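Local coordinates for protein Ser-thr phosphatase MSPP (PDB 2JFR) that binds manganese and magnesium ions as a mycobacterial PPM-family enzyme and probably removes phosphate from phosphorylated serine and threonine residues, at residues A[57-70]-A[96-108]. Residues are numbered along the deposited sequence; the frame is centred on the assembly and turned at random.
Sequences FAAAPDRDGLLEAV and AVFEPGQGGPLVV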
loop_
_atom_site.group_PDB
_atom_site.type_symbol
_atom_site.label_atom_id
_atom_site.label_comp_id
_atom_site.label_asym_id
_atom_site.label_seq_id
_atom_site.Cartn_x
_atom_site.Cartn_y
_atom_site.Cartn_z
ATOM N N PHE A 57 -5.283 12.964 -9.304
ATOM C CA PHE A 57 -4.965 12.105 -10.450
ATOM C C PHE A 57 -6.007 12.280 -11.553
ATOM O O PHE A 57 -5.663 12.348 -12.712
ATOM C CB PHE A 57 -4.874 10.658 -9.991
ATOM C CG PHE A 57 -4.395 9.749 -11.101
ATOM C CD1 PHE A 57 -3.060 9.791 -11.473
ATOM C CD2 PHE A 57 -5.258 8.881 -11.737
ATOM C CE1 PHE A 57 -2.617 8.926 -12.499
ATOM C CE2 PHE A 57 -4.821 8.015 -12.753
ATOM C CZ PHE A 57 -3.483 8.050 -13.121
ATOM N N ALA A 58 -7.271 12.423 -11.158
ATOM C CA ALA A 58 -8.299 12.636 -12.166
ATOM C C ALA A 58 -8.082 13.907 -12.937
ATOM O O ALA A 58 -8.393 14.001 -14.129
ATOM C CB ALA A 58 -9.667 12.712 -11.476
ATOM N N ALA A 59 -7.556 14.935 -12.286
ATOM C CA ALA A 59 -7.277 16.194 -12.930
ATOM C C ALA A 59 -6.068 16.124 -13.836
ATOM O O ALA A 59 -5.922 16.961 -14.732
ATOM C CB ALA A 59 -7.073 17.270 -11.889
ATOM N N ALA A 60 -5.180 15.179 -13.651
ATOM C CA ALA A 60 -3.946 15.088 -14.396
ATOM C C ALA A 60 -3.427 13.668 -14.395
ATOM O O ALA A 60 -2.486 13.334 -13.656
ATOM C CB ALA A 60 -2.915 16.071 -13.876
ATOM N N PRO A 61 -4.032 12.768 -15.179
ATOM C CA PRO A 61 -3.716 11.339 -15.045
ATOM C C PRO A 61 -2.488 10.952 -15.851
ATOM O O PRO A 61 -2.571 10.283 -16.908
ATOM C CB PRO A 61 -4.993 10.635 -15.534
ATOM C CG PRO A 61 -5.566 11.598 -16.542
ATOM C CD PRO A 61 -5.297 12.970 -15.919
ATOM N N ASP A 62 -1.344 11.380 -15.413
ATOM C CA ASP A 62 -0.058 11.010 -15.988
ATOM C C ASP A 62 0.926 10.918 -14.831
ATOM O O ASP A 62 0.587 11.138 -13.686
ATOM C CB ASP A 62 0.433 11.951 -17.088
ATOM C CG ASP A 62 0.810 13.331 -16.673
ATOM O OD1 ASP A 62 0.593 13.743 -15.531
ATOM O OD2 ASP A 62 1.370 14.060 -17.549
ATOM N N ARG A 63 2.186 10.579 -15.136
ATOM C CA ARG A 63 3.165 10.398 -14.055
ATOM C C ARG A 63 3.321 11.650 -13.224
ATOM O O ARG A 63 3.292 11.645 -12.000
ATOM C CB ARG A 63 4.497 9.936 -14.660
ATOM C CG ARG A 63 5.621 10.029 -13.638
ATOM C CD ARG A 63 6.862 9.339 -14.091
ATOM N NE ARG A 63 7.983 9.578 -13.193
ATOM C CZ ARG A 63 8.987 8.760 -12.975
ATOM N NH1 ARG A 63 9.015 7.604 -13.540
ATOM N NH2 ARG A 63 9.927 9.145 -12.141
ATOM N N ASP A 64 3.539 12.796 -13.891
ATOM C CA ASP A 64 3.754 14.021 -13.129
ATOM C C ASP A 64 2.526 14.404 -12.322
ATOM O O ASP A 64 2.635 14.906 -11.213
ATOM C CB ASP A 64 4.073 15.167 -14.088
ATOM C CG ASP A 64 5.500 15.119 -14.596
ATOM O OD1 ASP A 64 6.308 14.327 -14.115
ATOM O OD2 ASP A 64 5.821 15.938 -15.495
ATOM N N GLY A 65 1.341 14.135 -12.884
ATOM C CA GLY A 65 0.108 14.396 -12.181
ATOM C C GLY A 65 -0.094 13.553 -10.981
ATOM O O GLY A 65 -0.629 13.999 -9.956
ATOM N N LEU A 66 0.320 12.314 -11.054
ATOM C CA LEU A 66 0.277 11.416 -9.906
ATOM C C LEU A 66 1.196 11.905 -8.827
ATOM O O LEU A 66 0.826 11.960 -7.648
ATOM C CB LEU A 66 0.637 9.985 -10.341
ATOM C CG LEU A 66 0.697 8.950 -9.228
ATOM C CD1 LEU A 66 -0.632 8.868 -8.529
ATOM C CD2 LEU A 66 1.157 7.615 -9.752
ATOM N N LEU A 67 2.404 12.280 -9.208
ATOM C CA LEU A 67 3.353 12.790 -8.216
ATOM C C LEU A 67 2.838 14.061 -7.572
ATOM O O LEU A 67 2.957 14.269 -6.356
ATOM C CB LEU A 67 4.747 12.984 -8.804
ATOM C CG LEU A 67 5.417 11.699 -9.197
ATOM C CD1 LEU A 67 6.638 12.007 -10.050
ATOM C CD2 LEU A 67 5.797 10.912 -7.958
ATOM N N GLU A 68 2.257 14.953 -8.372
ATOM C CA GLU A 68 1.633 16.187 -7.870
ATOM C C GLU A 68 0.498 15.859 -6.892
ATOM O O GLU A 68 0.350 16.513 -5.874
ATOM C CB GLU A 68 1.131 17.070 -8.989
ATOM C CG GLU A 68 0.603 18.410 -8.506
ATOM C CD GLU A 68 1.414 19.231 -7.574
ATOM O OE1 GLU A 68 2.660 19.192 -7.439
ATOM O OE2 GLU A 68 0.818 20.103 -6.872
ATOM N N ALA A 69 -0.288 14.852 -7.231
ATOM C CA ALA A 69 -1.426 14.475 -6.383
ATOM C C ALA A 69 -0.947 13.958 -5.047
ATOM O O ALA A 69 -1.571 14.223 -4.018
ATOM C CB ALA A 69 -2.267 13.446 -7.100
ATOM N N VAL A 70 0.177 13.234 -5.035
ATOM C CA VAL A 70 0.744 12.778 -3.777
ATOM C C VAL A 70 1.235 13.976 -2.957
ATOM O O VAL A 70 1.027 14.019 -1.748
ATOM C CB VAL A 70 1.855 11.759 -4.048
ATOM C CG1 VAL A 70 2.636 11.420 -2.757
ATOM C CG2 VAL A 70 1.255 10.478 -4.667
ATOM N N ALA A 96 -0.293 3.248 -10.578
ATOM C CA ALA A 96 -1.005 3.631 -11.768
ATOM C C ALA A 96 -0.592 2.679 -12.878
ATOM O O ALA A 96 0.588 2.617 -13.233
ATOM C CB ALA A 96 -0.738 5.066 -12.168
ATOM N N VAL A 97 -1.568 1.942 -13.418
ATOM C CA VAL A 97 -1.274 0.960 -14.457
ATOM C C VAL A 97 -1.304 1.668 -15.815
ATOM O O VAL A 97 -2.205 1.456 -16.642
ATOM C CB VAL A 97 -2.181 -0.266 -14.397
ATOM C CG1 VAL A 97 -1.684 -1.313 -15.348
ATOM C CG2 VAL A 97 -2.264 -0.812 -12.967
ATOM N N PHE A 98 -0.340 2.546 -16.018
ATOM C CA PHE A 98 -0.211 3.264 -17.279
ATOM C C PHE A 98 0.161 2.327 -18.423
ATOM O O PHE A 98 0.888 1.354 -18.230
ATOM C CB PHE A 98 0.888 4.307 -17.180
ATOM C CG PHE A 98 0.681 5.432 -16.212
ATOM C CD1 PHE A 98 -0.400 6.284 -16.360
ATOM C CD2 PHE A 98 1.572 5.672 -15.184
ATOM C CE1 PHE A 98 -0.559 7.348 -15.489
ATOM C CE2 PHE A 98 1.457 6.762 -14.331
ATOM C CZ PHE A 98 0.378 7.594 -14.515
ATOM N N GLU A 99 -0.317 2.697 -19.596
ATOM C CA GLU A 99 0.150 2.091 -20.832
ATOM C C GLU A 99 1.598 2.475 -21.093
ATOM O O GLU A 99 2.119 3.464 -20.558
ATOM C CB GLU A 99 -0.726 2.546 -22.006
ATOM C CG GLU A 99 -2.138 2.040 -21.887
ATOM C CD GLU A 99 -2.210 0.533 -21.900
ATOM O OE1 GLU A 99 -1.774 -0.094 -22.887
ATOM O OE2 GLU A 99 -2.652 -0.062 -20.901
ATOM N N PRO A 100 2.297 1.760 -21.986
ATOM C CA PRO A 100 3.665 2.117 -22.347
ATOM C C PRO A 100 3.839 3.542 -22.780
ATOM O O PRO A 100 4.861 4.178 -22.474
ATOM C CB PRO A 100 3.993 1.114 -23.472
ATOM C CG PRO A 100 3.149 -0.039 -23.154
ATOM C CD PRO A 100 1.850 0.501 -22.620
ATOM N N GLY A 101 2.866 4.120 -23.519
ATOM C CA GLY A 101 2.988 5.465 -23.980
ATOM C C GLY A 101 3.059 6.487 -22.893
ATOM O O GLY A 101 3.585 7.578 -23.081
ATOM N N GLN A 102 2.552 6.159 -21.686
ATOM C CA GLN A 102 2.660 7.000 -20.514
ATOM C C GLN A 102 3.741 6.510 -19.562
ATOM O O GLN A 102 3.775 6.942 -18.404
ATOM C CB GLN A 102 1.297 7.103 -19.812
ATOM C CG GLN A 102 0.295 7.941 -20.607
ATOM C CD GLN A 102 -0.836 8.349 -19.741
ATOM O OE1 GLN A 102 -1.628 7.494 -19.295
ATOM N NE2 GLN A 102 -0.922 9.627 -19.391
ATOM N N GLY A 103 4.664 5.707 -20.055
ATOM C CA GLY A 103 5.808 5.246 -19.312
ATOM C C GLY A 103 5.679 3.918 -18.647
ATOM O O GLY A 103 6.631 3.433 -18.047
ATOM N N GLY A 104 4.491 3.262 -18.775
ATOM C CA GLY A 104 4.258 1.992 -18.194
ATOM C C GLY A 104 3.879 2.068 -16.715
ATOM O O GLY A 104 3.905 3.147 -16.096
ATOM N N PRO A 105 3.543 0.944 -16.138
ATOM C CA PRO A 105 3.035 0.908 -14.746
ATOM C C PRO A 105 4.017 1.543 -13.786
ATOM O O PRO A 105 5.250 1.356 -13.903
ATOM C CB PRO A 105 2.799 -0.545 -14.490
ATOM C CG PRO A 105 2.441 -1.089 -15.875
ATOM C CD PRO A 105 3.422 -0.389 -16.763
ATOM N N LEU A 106 3.486 2.276 -12.830
ATOM C CA LEU A 106 4.298 3.078 -11.911
ATOM C C LEU A 106 3.805 2.902 -10.482
ATOM O O LEU A 106 2.596 2.860 -10.259
ATOM C CB LEU A 106 4.184 4.552 -12.329
ATOM C CG LEU A 106 5.236 5.507 -11.714
ATOM C CD1 LEU A 106 6.577 5.277 -12.347
ATOM C CD2 LEU A 106 4.789 6.911 -11.894
ATOM N N VAL A 107 4.744 2.820 -9.569
ATOM C CA VAL A 107 4.441 2.859 -8.110
ATOM C C VAL A 107 5.040 4.076 -7.511
ATOM O O VAL A 107 6.187 4.480 -7.807
ATOM C CB VAL A 107 4.863 1.573 -7.402
ATOM C CG1 VAL A 107 6.347 1.263 -7.516
ATOM C CG2 VAL A 107 4.433 1.575 -5.929
ATOM N N VAL A 108 4.269 4.716 -6.617
ATOM C CA VAL A 108 4.729 5.819 -5.780
ATOM C C VAL A 108 4.426 5.402 -4.349
ATOM O O VAL A 108 3.294 5.031 -4.045
ATOM C CB VAL A 108 4.015 7.123 -6.162
ATOM C CG1 VAL A 108 4.528 8.257 -5.259
ATOM C CG2 VAL A 108 4.191 7.455 -7.623
HETATM O O HOH W 1 -3.906 8.223 -17.984
HETATM O O HOH W 2 2.911 9.588 -17.741
#
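Phe-98 CE1 meets the ring of Phe-57 at its edge, near the ring plane and 3.8 Å from Phe-57 CZ, while Pro-61 CA lies over one face of the Phe-57 ring, offset toward its rim. One face of Phe-98 carries Ala-96 CB, 3.5 Å above the plane and offset toward the rim, and Gly-104 O lies in plane at its edge. Phe-98 CZ also presses on the backbone at the helix start, 3.4 Å from Asp-62 C. There Asp-62 is the N-cap: with CG between its backbone N and carbonyl carbon (chi1 68°), OD1 accepts from Gly-65 N. Beside it, Gln-102 NE2 donates to a lone pair of Pro-61 O (3.1 Å, N-H...O 158°), and one water bridges Pro-61 O to Gln-102 OE1. A second water joins Arg-63 N to Gln-102 O. In the alpha-beta sandwich of PPM phosphatases, helices pack outside a pair of antiparallel sheets; here helix 63-70 runs nearly along strand 106-108, at 16° and 10.0 Å between axes. Leu-66 CD2 meets Val-108 CG2 tip to tip at 3.7 Å, and Leu-67 CD2 reaches the same methyl. The extended Arg-63 chain crosses Leu-106 at about a right angle, its CG 3.7 Å from Leu-106 CD2.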